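Amidohydrolase (Brucella melitensis biovar Abortus, PDB 4F0L) is a metal-dependent hydrolase of the amidohydrolase family, probably a deaminase. Local coordinates at residues S66-Y71 against L111-D116. Numbering follows the deposited sequence.
Sequences SHAFQY and LRLYVD. With FE (Fe (III) ion), chain E.
Tyr71 and Leu113 are the residues whose CA atoms come closest, 6.5 Å apart, where the turn following strand 56-66 meets helix 103-119. The contact lies in the TIM-barrel domain of the amidohydrolases, and the turn begins at its metal-binding HxH motif: His67 NE2 binds the iron at 2.2 Å, with His65, His241 and Asp329 completing the protein ligands. The turn's backbone folds back on itself through bonds from Gln70 N to His67 O and from Tyr71 N to Ala68 O. In this turn the CB atoms of Ala68 and Tyr71 point toward the helix, whereas that of His67 points away from it.

Tyr71 gives up the largest area to the contact, with Leu113 next. A chi1 of -179° swings the ring away from the backbone N and over the helix. Leu113 CB lies 4.0 Å from the Tyr71 ring centroid, 19° off the normal, a CH-pi contact. The CD1 branch of Leu113 packs on Tyr71 CD1 at 3.5 Å, whereas its CD2 branch reaches back toward the strand end, 3.5 Å from Ala68 CA and 3.6 Å from Ser66 OG. That hydroxyl and the OH of Tyr114 both bond to Glu127, which also accepts from Ala68 N; Glu127, on strand 122-129, thereby links the turn to Tyr114 of the helix.

Arg402 of the second subunit bonds to Tyr71 OH, placing this end of the contact at the dimer interface. Arg112 lays its CG near the ring edge and pairs through NE with Glu446. Tyr71 OH donates to the anti lone pair of Asp116 OD2 at 2.6 Å, the carboxylate plane standing 84° from the ring.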
# COMPACT_ATOMS: atom_id res chain seq x y z
N SER B 66 11.12 7.92 13.23
CA SER B 66 10.33 9.03 12.74
C SER B 66 11.16 10.31 12.72
O SER B 66 11.94 10.56 13.62
CB SER B 66 9.11 9.22 13.63
OG SER B 66 8.51 10.49 13.47
N HIS B 67 11.00 11.08 11.65
CA HIS B 67 11.39 12.48 11.62
C HIS B 67 10.16 13.29 11.47
O HIS B 67 9.65 13.48 10.35
CB HIS B 67 12.33 12.77 10.46
CG HIS B 67 13.38 11.72 10.28
ND1 HIS B 67 14.27 11.43 11.23
CD2 HIS B 67 13.64 10.87 9.22
CE1 HIS B 67 15.08 10.43 10.79
NE2 HIS B 67 14.69 10.10 9.56
N ALA B 68 9.68 13.83 12.59
CA ALA B 68 8.33 14.38 12.66
C ALA B 68 8.11 15.49 11.63
O ALA B 68 7.06 15.53 10.99
CB ALA B 68 8.00 14.89 14.05
N PHE B 69 9.09 16.36 11.42
CA PHE B 69 8.90 17.51 10.52
C PHE B 69 8.62 17.11 9.08
O PHE B 69 7.97 17.84 8.37
CB PHE B 69 10.09 18.49 10.59
CG PHE B 69 11.35 18.01 9.92
CD1 PHE B 69 11.58 18.27 8.59
CD2 PHE B 69 12.31 17.30 10.64
CE1 PHE B 69 12.75 17.83 7.98
CE2 PHE B 69 13.48 16.86 10.04
CZ PHE B 69 13.70 17.12 8.70
N GLN B 70 9.11 15.93 8.67
CA GLN B 70 8.94 15.47 7.31
C GLN B 70 7.49 15.14 7.00
O GLN B 70 7.10 15.10 5.82
CB GLN B 70 9.89 14.29 7.00
CG GLN B 70 11.36 14.72 7.02
CD GLN B 70 12.33 13.60 6.75
OE1 GLN B 70 11.96 12.53 6.34
NE2 GLN B 70 13.62 13.88 6.92
N TYR B 71 6.68 14.90 8.04
CA TYR B 71 5.23 14.70 7.84
C TYR B 71 4.64 15.89 7.10
O TYR B 71 3.68 15.75 6.36
CB TYR B 71 4.55 14.57 9.18
CG TYR B 71 3.04 14.33 9.20
CD1 TYR B 71 2.48 13.10 8.82
CD2 TYR B 71 2.17 15.31 9.70
CE1 TYR B 71 1.11 12.88 8.87
CE2 TYR B 71 0.82 15.10 9.79
CZ TYR B 71 0.28 13.88 9.35
OH TYR B 71 -1.08 13.69 9.46
N LEU B 111 2.43 17.00 16.56
CA LEU B 111 1.16 16.59 17.14
C LEU B 111 0.28 15.89 16.13
O LEU B 111 -0.23 14.78 16.40
CB LEU B 111 0.42 17.75 17.82
CG LEU B 111 -0.98 17.42 18.37
CD1 LEU B 111 -0.91 16.33 19.43
CD2 LEU B 111 -1.69 18.66 18.91
N ARG B 112 0.10 16.49 14.95
CA ARG B 112 -0.81 15.91 13.97
C ARG B 112 -0.28 14.57 13.45
O ARG B 112 -1.06 13.66 13.17
CB ARG B 112 -1.06 16.88 12.81
CG ARG B 112 -2.10 16.43 11.82
CD ARG B 112 -3.48 16.30 12.49
NE ARG B 112 -4.51 15.70 11.64
CZ ARG B 112 -4.68 14.39 11.43
NH1 ARG B 112 -3.89 13.49 11.99
NH2 ARG B 112 -5.64 13.97 10.64
N LEU B 113 1.03 14.46 13.33
CA LEU B 113 1.67 13.17 13.03
C LEU B 113 1.42 12.09 14.07
O LEU B 113 1.06 10.94 13.73
CB LEU B 113 3.16 13.36 12.91
CG LEU B 113 3.95 12.06 12.81
CD1 LEU B 113 3.52 11.23 11.61
CD2 LEU B 113 5.48 12.30 12.85
N TYR B 114 1.58 12.46 15.33
CA TYR B 114 1.40 11.48 16.39
C TYR B 114 -0.07 11.07 16.50
O TYR B 114 -0.37 9.91 16.80
CB TYR B 114 2.00 11.96 17.73
CG TYR B 114 3.52 12.23 17.70
CD1 TYR B 114 4.35 11.59 16.78
CD2 TYR B 114 4.11 13.12 18.58
CE1 TYR B 114 5.71 11.85 16.73
CE2 TYR B 114 5.45 13.36 18.55
CZ TYR B 114 6.25 12.73 17.63
OH TYR B 114 7.61 12.97 17.57
N VAL B 115 -0.99 11.99 16.22
CA VAL B 115 -2.40 11.62 16.13
C VAL B 115 -2.63 10.59 15.00
O VAL B 115 -3.32 9.58 15.17
CB VAL B 115 -3.29 12.85 15.95
CG1 VAL B 115 -4.66 12.46 15.35
CG2 VAL B 115 -3.43 13.62 17.27
N ASP B 116 -2.07 10.87 13.83
CA ASP B 116 -2.16 9.95 12.70
C ASP B 116 -1.56 8.55 13.08
O ASP B 116 -2.16 7.49 12.83
CB ASP B 116 -1.38 10.59 11.54
CG ASP B 116 -2.01 10.35 10.20
OD1 ASP B 116 -2.46 9.20 10.01
OD2 ASP B 116 -1.99 11.29 9.32
FE FE E . 15.42 8.21 8.74
O HOH W 1 15.74 7.07 6.92
O HOH W 2 15.82 9.68 7.05